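Long-range contacts in 2-dehydro-3-deoxy-d-gluconate/2-dehydro-3-deoxy-phosphogluconate aldolase (Picrophilus torridus, PDB 4UXD), which belongs, as an aldolase, to the dihydrodipicolinate synthetase family and folds as a parallel beta/alpha barrel that assembles into a tetramer: residues A[120-131]-A[150-161]; A[163-172]-A[193-202]. All coordinates share one frame; numbering follows the deposited sequence.

How the contacts relate
Contact 1 joins two neighbouring strands of the barrel and the loops that follow them. Contact 2 lies farther out, where helix 165-174 meets the end of helix 188-195 and the turns after it. Their centres are about 14 Å apart. Strand 150-155 leads through the loop of contact 1 into helix 165-174, so the two follow each other along the chain. They also touch. Asn155 OD1 lies 3.1 Å from Ile163 N, a probable hydrogen bond, and Ile153 CD1 packs 3.6 Å from Leu171 CD1. Glycerol molecules, probably from the crystallisation liquor, sit at both contacts: by the loops of contact 1 and beside Pro165 in contact 2.

Contact 1 (A[120-131]-A[150-161]); sequences AAVLMPPYYIKL and DLLIYNIPQFTN. With GOL (glycerol), chain J.
Parallel strand pairing joins 120-123 to 150-155 in the barrel wall, and the loops after the two strands stay together beyond it. Ala121 N gives a 2.6 Å hydrogen bond to Asp150 O, and Ala121 O accepts from Leu152 N. Leu123 continues the pairing, its N bonding to Leu152 O and its O accepting from Tyr154 N. Leu151 CD1 lies against Ala121 CB and Leu123 CB, on the side where helix 103-115 packs. On the other face Val122 CG1 meets Tyr154 CB at 3.7 Å. Met124 runs alongside Tyr154, its bent chain bringing CE to 3.5 Å from Tyr154 CD2. Helix 133-144 connects the strands, which makes this a beta-alpha-beta unit of the family's (beta/alpha)8 barrel. Past the strands, Thr160 OG1 gives a 2.7 Å bond to Pro125 O from above the carbonyl plane. Asn161 then ties down the 126-131 loop with both ends of its amide. Its ND2 donates to Pro126 O at 2.6 Å and to Ile129 O, both near the amide plane. Its OD1 takes Lys130 NZ on a lone pair and Leu131 N, at 2.8 Å, from above the plane. Four bonds thus fix the rotation of this buried amide. In the same loop, Tyr128 OH is hydrogen-bonded to Ser67 OG of the second subunit, and Tyr128 O accepts a 2.6 Å bond from O2 of a glycerol.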
loop_
_atom_site.group_PDB
_atom_site.type_symbol
_atom_site.label_atom_id
_atom_site.label_comp_id
_atom_site.label_asym_id
_atom_site.label_seq_id
_atom_site.Cartn_x
_atom_site.Cartn_y
_atom_site.Cartn_z
ATOM N N ALA A 120 -4.261 -31.288 16.028
ATOM C CA ALA A 120 -3.788 -29.906 16.114
ATOM C C ALA A 120 -4.811 -28.920 15.593
ATOM O O ALA A 120 -5.642 -29.255 14.747
ATOM C CB ALA A 120 -2.474 -29.747 15.348
ATOM N N ALA A 121 -4.752 -27.706 16.127
ATOM C CA ALA A 121 -5.545 -26.602 15.622
ATOM C C ALA A 121 -4.612 -25.691 14.851
ATOM O O ALA A 121 -3.397 -25.714 15.078
ATOM C CB ALA A 121 -6.225 -25.854 16.737
ATOM N N VAL A 122 -5.192 -24.932 13.922
ATOM C CA VAL A 122 -4.497 -23.885 13.194
ATOM C C VAL A 122 -5.315 -22.607 13.217
ATOM O O VAL A 122 -6.457 -22.581 12.753
ATOM C CB VAL A 122 -4.248 -24.253 11.734
ATOM C CG1 VAL A 122 -3.315 -23.206 11.074
ATOM C CG2 VAL A 122 -3.689 -25.651 11.626
ATOM N N LEU A 123 -4.703 -21.536 13.708
ATOM C CA LEU A 123 -5.397 -20.274 13.916
ATOM C C LEU A 123 -4.596 -19.080 13.379
ATOM O O LEU A 123 -3.437 -18.895 13.745
ATOM C CB LEU A 123 -5.684 -20.086 15.405
ATOM C CG LEU A 123 -6.379 -18.783 15.789
ATOM C CD1 LEU A 123 -7.739 -18.721 15.132
ATOM C CD2 LEU A 123 -6.505 -18.654 17.305
ATOM N N MET A 124 -5.226 -18.280 12.516
ATOM C CA MET A 124 -4.642 -17.024 12.043
ATOM C C MET A 124 -5.268 -15.855 12.800
ATOM O O MET A 124 -6.279 -16.011 13.480
ATOM C CB MET A 124 -4.830 -16.836 10.524
ATOM C CG MET A 124 -6.223 -16.400 10.080
ATOM S SD MET A 124 -7.414 -17.681 10.448
ATOM C CE MET A 124 -6.975 -18.879 9.215
ATOM N N PRO A 125 -4.658 -14.677 12.701
ATOM C CA PRO A 125 -5.281 -13.622 13.499
ATOM C C PRO A 125 -6.669 -13.205 13.000
ATOM O O PRO A 125 -7.006 -13.442 11.842
ATOM C CB PRO A 125 -4.280 -12.475 13.388
ATOM C CG PRO A 125 -2.943 -13.175 13.220
ATOM C CD PRO A 125 -3.255 -14.377 12.362
ATOM N N PRO A 126 -7.479 -12.603 13.883
ATOM C CA PRO A 126 -8.781 -12.075 13.474
ATOM C C PRO A 126 -8.648 -11.093 12.341
ATOM O O PRO A 126 -7.587 -10.439 12.228
ATOM C CB PRO A 126 -9.295 -11.359 14.723
ATOM C CG PRO A 126 -8.471 -11.833 15.827
ATOM C CD PRO A 126 -7.179 -12.310 15.289
ATOM N N TYR A 127 -9.717 -10.971 11.546
ATOM C CA TYR A 127 -9.687 -10.189 10.333
ATOM C C TYR A 127 -10.822 -9.172 10.322
ATOM O O TYR A 127 -11.391 -8.878 11.379
ATOM C CB TYR A 127 -9.712 -11.124 9.120
ATOM C CG TYR A 127 -10.596 -12.323 9.277
ATOM C CD1 TYR A 127 -10.112 -13.487 9.879
ATOM C CD2 TYR A 127 -11.918 -12.302 8.838
ATOM C CE1 TYR A 127 -10.909 -14.586 10.040
ATOM C CE2 TYR A 127 -12.737 -13.411 8.996
ATOM C CZ TYR A 127 -12.225 -14.549 9.592
ATOM O OH TYR A 127 -13.019 -15.653 9.746
ATOM N N TYR A 128 -11.096 -8.609 9.139
ATOM C CA TYR A 128 -12.029 -7.506 8.930
ATOM C C TYR A 128 -11.479 -6.186 9.522
ATOM O O TYR A 128 -10.856 -5.387 8.806
ATOM C CB TYR A 128 -13.414 -7.829 9.509
ATOM C CG TYR A 128 -14.455 -6.810 9.119
ATOM C CD1 TYR A 128 -14.967 -6.775 7.828
ATOM C CD2 TYR A 128 -14.903 -5.862 10.030
ATOM C CE1 TYR A 128 -15.918 -5.846 7.471
ATOM C CE2 TYR A 128 -15.837 -4.913 9.669
ATOM C CZ TYR A 128 -16.340 -4.913 8.398
ATOM O OH TYR A 128 -17.264 -3.973 8.048
ATOM N N ILE A 129 -11.708 -5.958 10.812
ATOM C CA ILE A 129 -11.172 -4.791 11.494
ATOM C C ILE A 129 -9.648 -4.899 11.644
ATOM O O ILE A 129 -9.114 -5.940 12.029
ATOM C CB ILE A 129 -11.863 -4.615 12.866
ATOM C CG1 ILE A 129 -13.221 -3.937 12.671
ATOM C CG2 ILE A 129 -11.053 -3.765 13.815
ATOM C CD1 ILE A 129 -14.262 -4.372 13.675
ATOM N N LYS A 130 -8.959 -3.810 11.306
ATOM C CA LYS A 130 -7.511 -3.728 11.419
ATOM C C LYS A 130 -7.098 -3.736 12.878
ATOM O O LYS A 130 -7.627 -2.968 13.679
ATOM C CB LYS A 130 -6.992 -2.462 10.728
ATOM C CG LYS A 130 -5.490 -2.215 10.865
ATOM C CD LYS A 130 -4.686 -3.169 9.991
ATOM C CE LYS A 130 -3.256 -3.359 10.491
ATOM N NZ LYS A 130 -2.871 -4.799 10.459
ATOM N N LEU A 131 -6.140 -4.600 13.203
ATOM C CA LEU A 131 -5.662 -4.759 14.573
ATOM C C LEU A 131 -4.168 -4.535 14.713
ATOM O O LEU A 131 -3.395 -4.932 13.845
ATOM C CB LEU A 131 -5.985 -6.159 15.087
ATOM C CG LEU A 131 -7.442 -6.589 15.142
ATOM C CD1 LEU A 131 -7.498 -8.050 15.582
ATOM C CD2 LEU A 131 -8.259 -5.699 16.064
ATOM N N ASP A 150 -2.735 -28.903 20.742
ATOM C CA ASP A 150 -1.657 -28.422 19.904
ATOM C C ASP A 150 -2.174 -27.383 18.921
ATOM O O ASP A 150 -3.175 -27.609 18.245
ATOM C CB ASP A 150 -1.014 -29.585 19.154
ATOM C CG ASP A 150 -0.114 -30.409 20.037
ATOM O OD1 ASP A 150 -0.222 -30.268 21.267
ATOM O OD2 ASP A 150 0.696 -31.194 19.502
ATOM N N LEU A 151 -1.492 -26.243 18.850
ATOM C CA LEU A 151 -1.905 -25.183 17.947
ATOM C C LEU A 151 -0.725 -24.612 17.182
ATOM O O LEU A 151 0.328 -24.338 17.755
ATOM C CB LEU A 151 -2.624 -24.072 18.722
ATOM C CG LEU A 151 -3.204 -22.946 17.862
ATOM C CD1 LEU A 151 -4.515 -22.476 18.412
ATOM C CD2 LEU A 151 -2.227 -21.781 17.803
ATOM N N LEU A 152 -0.920 -24.458 15.877
ATOM C CA LEU A 152 0.029 -23.764 15.015
ATOM C C LEU A 152 -0.545 -22.412 14.647
ATOM O O LEU A 152 -1.654 -22.301 14.104
ATOM C CB LEU A 152 0.344 -24.589 13.765
ATOM C CG LEU A 152 1.201 -25.822 14.089
ATOM C CD1 LEU A 152 0.370 -27.095 14.012
ATOM C CD2 LEU A 152 2.399 -25.927 13.176
ATOM N N ILE A 153 0.213 -21.376 14.974
ATOM C CA ILE A 153 -0.132 -20.031 14.561
ATOM C C ILE A 153 0.065 -19.917 13.054
ATOM O O ILE A 153 0.978 -20.526 12.475
ATOM C CB ILE A 153 0.704 -18.999 15.310
ATOM C CG1 ILE A 153 0.366 -19.099 16.798
ATOM C CG2 ILE A 153 0.486 -17.608 14.734
ATOM C CD1 ILE A 153 0.366 -17.803 17.553
ATOM N N TYR A 154 -0.821 -19.156 12.429
ATOM C CA TYR A 154 -0.852 -19.045 10.985
ATOM C C TYR A 154 -0.740 -17.567 10.579
ATOM O O TYR A 154 -1.570 -16.739 10.948
ATOM C CB TYR A 154 -2.126 -19.703 10.486
ATOM C CG TYR A 154 -2.390 -19.721 9.004
ATOM C CD1 TYR A 154 -1.394 -19.482 8.064
ATOM C CD2 TYR A 154 -3.682 -19.970 8.549
ATOM C CE1 TYR A 154 -1.697 -19.494 6.697
ATOM C CE2 TYR A 154 -3.996 -19.991 7.212
ATOM C CZ TYR A 154 -3.014 -19.752 6.289
ATOM O OH TYR A 154 -3.394 -19.778 4.965
ATOM N N ASN A 155 0.321 -17.228 9.863
ATOM C CA ASN A 155 0.508 -15.844 9.475
ATOM C C ASN A 155 0.278 -15.708 7.982
ATOM O O ASN A 155 1.034 -16.242 7.191
ATOM C CB ASN A 155 1.891 -15.327 9.871
ATOM C CG ASN A 155 2.124 -13.885 9.412
ATOM O OD1 ASN A 155 1.447 -12.954 9.870
ATOM N ND2 ASN A 155 3.069 -13.702 8.485
ATOM N N ILE A 156 -0.783 -14.994 7.616
ATOM C CA ILE A 156 -1.117 -14.789 6.219
ATOM C C ILE A 156 -1.609 -13.334 6.053
ATOM O O ILE A 156 -2.814 -13.078 6.004
ATOM C CB ILE A 156 -2.157 -15.866 5.749
ATOM C CG1 ILE A 156 -2.667 -15.586 4.336
ATOM C CG2 ILE A 156 -3.337 -15.989 6.737
ATOM C CD1 ILE A 156 -3.163 -16.817 3.616
ATOM N N PRO A 157 -0.660 -12.361 6.007
ATOM C CA PRO A 157 -1.002 -10.928 6.053
ATOM C C PRO A 157 -1.773 -10.435 4.817
ATOM O O PRO A 157 -2.375 -9.372 4.862
ATOM C CB PRO A 157 0.375 -10.235 6.170
ATOM C CG PRO A 157 1.330 -11.165 5.566
ATOM C CD PRO A 157 0.800 -12.558 5.917
ATOM N N GLN A 158 -1.785 -11.232 3.755
ATOM C CA GLN A 158 -2.622 -10.964 2.597
ATOM C C GLN A 158 -4.113 -10.949 2.933
ATOM O O GLN A 158 -4.881 -10.197 2.329
ATOM C CB GLN A 158 -2.380 -12.015 1.502
ATOM C CG GLN A 158 -0.963 -12.097 0.995
ATOM C CD GLN A 158 -0.158 -13.200 1.679
ATOM O OE1 GLN A 158 -0.320 -13.453 2.875
ATOM N NE2 GLN A 158 0.709 -13.866 0.913
ATOM N N PHE A 159 -4.532 -11.809 3.861
ATOM C CA PHE A 159 -5.955 -12.011 4.081
ATOM C C PHE A 159 -6.402 -11.490 5.435
ATOM O O PHE A 159 -7.574 -11.144 5.605
ATOM C CB PHE A 159 -6.315 -13.505 3.914
ATOM C CG PHE A 159 -6.088 -14.029 2.511
ATOM C CD1 PHE A 159 -6.114 -13.169 1.412
ATOM C CD2 PHE A 159 -5.833 -15.363 2.290
ATOM C CE1 PHE A 159 -5.904 -13.641 0.141
ATOM C CE2 PHE A 159 -5.615 -15.846 1.013
ATOM C CZ PHE A 159 -5.658 -14.988 -0.064
ATOM N N THR A 160 -5.469 -11.401 6.383
ATOM C CA THR A 160 -5.799 -10.935 7.722
ATOM C C THR A 160 -4.687 -10.057 8.314
ATOM O O THR A 160 -3.646 -9.844 7.685
ATOM C CB THR A 160 -6.082 -12.137 8.651
ATOM O OG1 THR A 160 -6.504 -11.662 9.927
ATOM C CG2 THR A 160 -4.846 -13.003 8.824
ATOM N N ASN A 161 -4.925 -9.536 9.514
ATOM C CA ASN A 161 -3.907 -8.794 10.246
ATOM C C ASN A 161 -2.662 -9.636 10.423
ATOM O O ASN A 161 -2.755 -10.814 10.776
ATOM C CB ASN A 161 -4.415 -8.370 11.616
ATOM C CG ASN A 161 -5.611 -7.467 11.540
ATOM O OD1 ASN A 161 -5.499 -6.321 11.135
ATOM N ND2 ASN A 161 -6.772 -7.977 11.945
HETATM C C1 GOL J . -6.972 -4.861 7.749
HETATM O O1 GOL J . -6.786 -3.865 6.773
HETATM C C2 GOL J . -7.651 -6.063 7.110
HETATM O O2 GOL J . -9.031 -5.801 6.973
HETATM C C3 GOL J . -7.432 -7.292 7.989
HETATM O O3 GOL J . -8.230 -8.355 7.501
#

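Contact 2 (A[163-172]-A[193-202]); sequences IDPETVKNLK and EMLSLSDDDF
Val168 and Leu197 meet in the tight part of this contact, where helix 165-174 packs against the end of helix 188-195 and the turns after it. Leu197 forks over the helix. Its CD1 lies 3.8 Å from Val168 CB and also touches Pro165 O, while CD2 rests on Lys169 CB. The two methyls of Val168 serve different partners. CG1 points at the edge of the Phe202 ring, 3.8 Å from CZ, and CG2 meets Met194 CE. A bend at chi2 (-58°) sets the Met194 sulfur beside Pro165, and the methyl CE beyond it comes near Ile163 O. The inner side is closed by strand 178-183, whose Val181 touches both Met194 and Phe202.

Lys172 runs from this packed part to its edge. It has CG anti to its backbone nitrogen (chi1 -171°) and is extended beyond it. Its CD passes over one face of the buried Phe202 ring as a CH-pi contact, 4.1 Å from the ring centroid. NZ then reaches Asp199 OD2 at 2.6 Å, a salt bridge, and Leu197 O at 2.8 Å. The ammonium thus links the helix to two points of the turn region.

The solvent side is looser. Exposed Glu193 lays its CB on Pro165 CG at 3.7 Å. Lys169 turns its tip outward to a weak hydrogen bond within a salt bridge to Glu166 OE1. Asp200 and Asp201, in the turn after Asp199, are poorly ordered. A helix packed on the last turn of the next helix and on the loop leading to the following strand, outside strand 178-183, is an arrangement of the outer layer of a (beta/alpha)8 barrel.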
loop_
_atom_site.group_PDB
_atom_site.type_symbol
_atom_site.label_atom_id
_atom_site.label_comp_id
_atom_site.label_asym_id
_atom_site.label_seq_id
_atom_site.Cartn_x
_atom_site.Cartn_y
_atom_site.Cartn_z
ATOM N N ILE A 163 0.732 -11.027 12.145
ATOM C CA ILE A 163 1.215 -11.228 13.513
ATOM C C ILE A 163 2.746 -11.144 13.463
ATOM O O ILE A 163 3.396 -11.863 12.704
ATOM C CB ILE A 163 0.702 -12.584 14.128
ATOM C CG1 ILE A 163 1.241 -12.767 15.552
ATOM C CG2 ILE A 163 1.026 -13.770 13.208
ATOM C CD1 ILE A 163 0.829 -14.073 16.215
ATOM N N ASP A 164 3.318 -10.226 14.230
ATOM C CA ASP A 164 4.769 -10.012 14.186
ATOM C C ASP A 164 5.494 -11.205 14.790
ATOM O O ASP A 164 4.957 -11.874 15.672
ATOM C CB ASP A 164 5.178 -8.746 14.938
ATOM C CG ASP A 164 4.654 -7.489 14.302
ATOM O OD1 ASP A 164 4.268 -7.538 13.111
ATOM O OD2 ASP A 164 4.627 -6.448 14.996
ATOM N N PRO A 165 6.715 -11.474 14.323
ATOM C CA PRO A 165 7.558 -12.500 14.944
ATOM C C PRO A 165 7.709 -12.363 16.462
ATOM O O PRO A 165 7.725 -13.362 17.175
ATOM C CB PRO A 165 8.902 -12.292 14.262
ATOM C CG PRO A 165 8.554 -11.737 12.942
ATOM C CD PRO A 165 7.348 -10.901 13.122
ATOM N N GLU A 166 7.847 -11.138 16.940
ATOM C CA GLU A 166 7.958 -10.880 18.366
ATOM C C GLU A 166 6.742 -11.409 19.095
ATOM O O GLU A 166 6.864 -12.041 20.140
ATOM C CB GLU A 166 8.110 -9.380 18.624
ATOM C CG GLU A 166 8.192 -8.983 20.091
ATOM C CD GLU A 166 9.479 -9.439 20.766
ATOM O OE1 GLU A 166 10.492 -9.663 20.059
ATOM O OE2 GLU A 166 9.477 -9.566 22.011
ATOM N N THR A 167 5.568 -11.136 18.539
ATOM C CA THR A 167 4.320 -11.551 19.154
ATOM C C THR A 167 4.216 -13.077 19.198
ATOM O O THR A 167 3.598 -13.641 20.108
ATOM C CB THR A 167 3.108 -10.950 18.389
ATOM O OG1 THR A 167 3.291 -9.535 18.246
ATOM C CG2 THR A 167 1.792 -11.222 19.117
ATOM N N VAL A 168 4.826 -13.749 18.225
ATOM C CA VAL A 168 4.755 -15.195 18.180
ATOM C C VAL A 168 5.702 -15.762 19.239
ATOM O O VAL A 168 5.358 -16.709 19.951
ATOM C CB VAL A 168 5.113 -15.745 16.801
ATOM C CG1 VAL A 168 4.911 -17.245 16.771
ATOM C CG2 VAL A 168 4.259 -15.101 15.743
ATOM N N LYS A 169 6.888 -15.162 19.332
ATOM C CA LYS A 169 7.860 -15.485 20.369
ATOM C C LYS A 169 7.232 -15.379 21.751
ATOM O O LYS A 169 7.302 -16.317 22.546
ATOM C CB LYS A 169 9.064 -14.556 20.275
ATOM C CG LYS A 169 10.111 -14.781 21.333
ATOM C CD LYS A 169 11.395 -14.026 21.005
ATOM C CE LYS A 169 11.173 -12.520 20.835
ATOM N NZ LYS A 169 12.453 -11.775 20.570
ATOM N N ASN A 170 6.601 -14.248 22.033
ATOM C CA ASN A 170 5.952 -14.065 23.322
ATOM C C ASN A 170 4.953 -15.173 23.629
ATOM O O ASN A 170 5.013 -15.782 24.693
ATOM C CB ASN A 170 5.251 -12.709 23.383
ATOM C CG ASN A 170 6.221 -11.560 23.570
ATOM O OD1 ASN A 170 7.371 -11.761 23.967
ATOM N ND2 ASN A 170 5.755 -10.344 23.299
ATOM N N LEU A 171 4.034 -15.437 22.706
ATOM C CA LEU A 171 3.028 -16.464 22.925
ATOM C C LEU A 171 3.676 -17.833 23.091
ATOM O O LEU A 171 3.169 -18.702 23.827
ATOM C CB LEU A 171 2.034 -16.505 21.766
ATOM C CG LEU A 171 1.084 -15.329 21.598
ATOM C CD1 LEU A 171 0.575 -15.327 20.164
ATOM C CD2 LEU A 171 -0.072 -15.423 22.586
ATOM N N LYS A 172 4.792 -18.017 22.394
ATOM C CA LYS A 172 5.511 -19.276 22.426
ATOM C C LYS A 172 5.871 -19.617 23.868
ATOM O O LYS A 172 5.511 -20.686 24.380
ATOM C CB LYS A 172 6.771 -19.202 21.556
ATOM C CG LYS A 172 7.469 -20.546 21.374
ATOM C CD LYS A 172 8.801 -20.376 20.676
ATOM C CE LYS A 172 9.729 -21.539 20.952
ATOM N NZ LYS A 172 11.004 -21.401 20.186
ATOM N N GLU A 193 12.929 -14.394 10.102
ATOM C CA GLU A 193 12.627 -14.011 11.488
ATOM C C GLU A 193 11.844 -15.123 12.169
ATOM O O GLU A 193 12.173 -15.490 13.295
ATOM C CB GLU A 193 11.836 -12.698 11.576
ATOM C CG GLU A 193 12.640 -11.424 11.178
ATOM C CD GLU A 193 11.779 -10.142 11.154
ATOM O OE1 GLU A 193 10.778 -10.086 10.407
ATOM O OE2 GLU A 193 12.096 -9.184 11.870
ATOM N N MET A 194 10.818 -15.665 11.492
ATOM C CA MET A 194 10.005 -16.745 12.055
ATOM C C MET A 194 10.878 -17.992 12.303
ATOM O O MET A 194 10.767 -18.653 13.354
ATOM C CB MET A 194 8.816 -17.109 11.140
ATOM C CG MET A 194 7.705 -16.044 10.983
ATOM S SD MET A 194 6.871 -15.484 12.510
ATOM C CE MET A 194 5.222 -15.120 11.926
ATOM N N LEU A 195 11.749 -18.303 11.344
ATOM C CA LEU A 195 12.680 -19.423 11.480
ATOM C C LEU A 195 13.597 -19.281 12.682
ATOM O O LEU A 195 14.063 -20.275 13.229
ATOM C CB LEU A 195 13.536 -19.570 10.227
ATOM C CG LEU A 195 12.867 -20.181 8.994
ATOM C CD1 LEU A 195 13.833 -20.089 7.809
ATOM C CD2 LEU A 195 12.440 -21.635 9.245
ATOM N N SER A 196 13.860 -18.044 13.096
ATOM C CA SER A 196 14.694 -17.804 14.273
ATOM C C SER A 196 14.004 -18.264 15.567
ATOM O O SER A 196 14.629 -18.302 16.624
ATOM C CB SER A 196 15.062 -16.321 14.378
ATOM O OG SER A 196 14.428 -15.722 15.495
ATOM N N LEU A 197 12.716 -18.590 15.468
ATOM C CA LEU A 197 11.934 -19.117 16.587
ATOM C C LEU A 197 11.912 -20.640 16.544
ATOM O O LEU A 197 11.315 -21.291 17.406
ATOM C CB LEU A 197 10.485 -18.593 16.551
ATOM C CG LEU A 197 10.230 -17.085 16.489
ATOM C CD1 LEU A 197 8.745 -16.834 16.376
ATOM C CD2 LEU A 197 10.789 -16.368 17.700
ATOM N N SER A 198 12.546 -21.210 15.529
ATOM C CA SER A 198 12.518 -22.652 15.341
ATOM C C SER A 198 13.225 -23.384 16.491
ATOM O O SER A 198 14.262 -22.929 16.994
ATOM C CB SER A 198 13.162 -23.014 13.996
ATOM O OG SER A 198 12.720 -24.267 13.522
ATOM N N ASP A 199 12.638 -24.498 16.922
ATOM C CA ASP A 199 13.321 -25.429 17.813
ATOM C C ASP A 199 12.637 -26.802 17.772
ATOM O O ASP A 199 11.934 -27.132 16.815
ATOM C CB ASP A 199 13.386 -24.875 19.253
ATOM C CG ASP A 199 12.069 -24.989 20.001
ATOM O OD1 ASP A 199 11.605 -26.122 20.244
ATOM O OD2 ASP A 199 11.515 -23.943 20.391
ATOM N N ASP A 200 12.839 -27.599 18.813
ATOM C CA ASP A 200 12.420 -28.995 18.784
ATOM C C ASP A 200 10.926 -29.168 19.076
ATOM O O ASP A 200 10.316 -30.139 18.626
ATOM C CB ASP A 200 13.267 -29.804 19.765
ATOM C CG ASP A 200 14.748 -29.806 19.389
ATOM O OD1 ASP A 200 15.125 -30.572 18.475
ATOM O OD2 ASP A 200 15.532 -29.041 19.999
ATOM N N ASP A 201 10.342 -28.215 19.802
ATOM C CA ASP A 201 8.897 -28.183 20.045
ATOM C C ASP A 201 8.233 -26.974 19.370
ATOM O O ASP A 201 7.155 -26.525 19.783
ATOM C CB ASP A 201 8.617 -28.170 21.550
ATOM C CG ASP A 201 8.423 -29.567 22.122
ATOM O OD1 ASP A 201 7.771 -30.405 21.458
ATOM O OD2 ASP A 201 8.920 -29.825 23.242
ATOM N N PHE A 202 8.875 -26.457 18.324
ATOM C CA PHE A 202 8.310 -25.350 17.559
ATOM C C PHE A 202 8.686 -25.440 16.070
ATOM O O PHE A 202 9.845 -25.234 15.680
ATOM C CB PHE A 202 8.758 -24.012 18.154
ATOM C CG PHE A 202 7.970 -22.833 17.653
ATOM C CD1 PHE A 202 6.721 -22.547 18.178
ATOM C CD2 PHE A 202 8.473 -22.016 16.649
ATOM C CE1 PHE A 202 5.988 -21.463 17.716
ATOM C CE2 PHE A 202 7.748 -20.942 16.185
ATOM C CZ PHE A 202 6.500 -20.665 16.721
#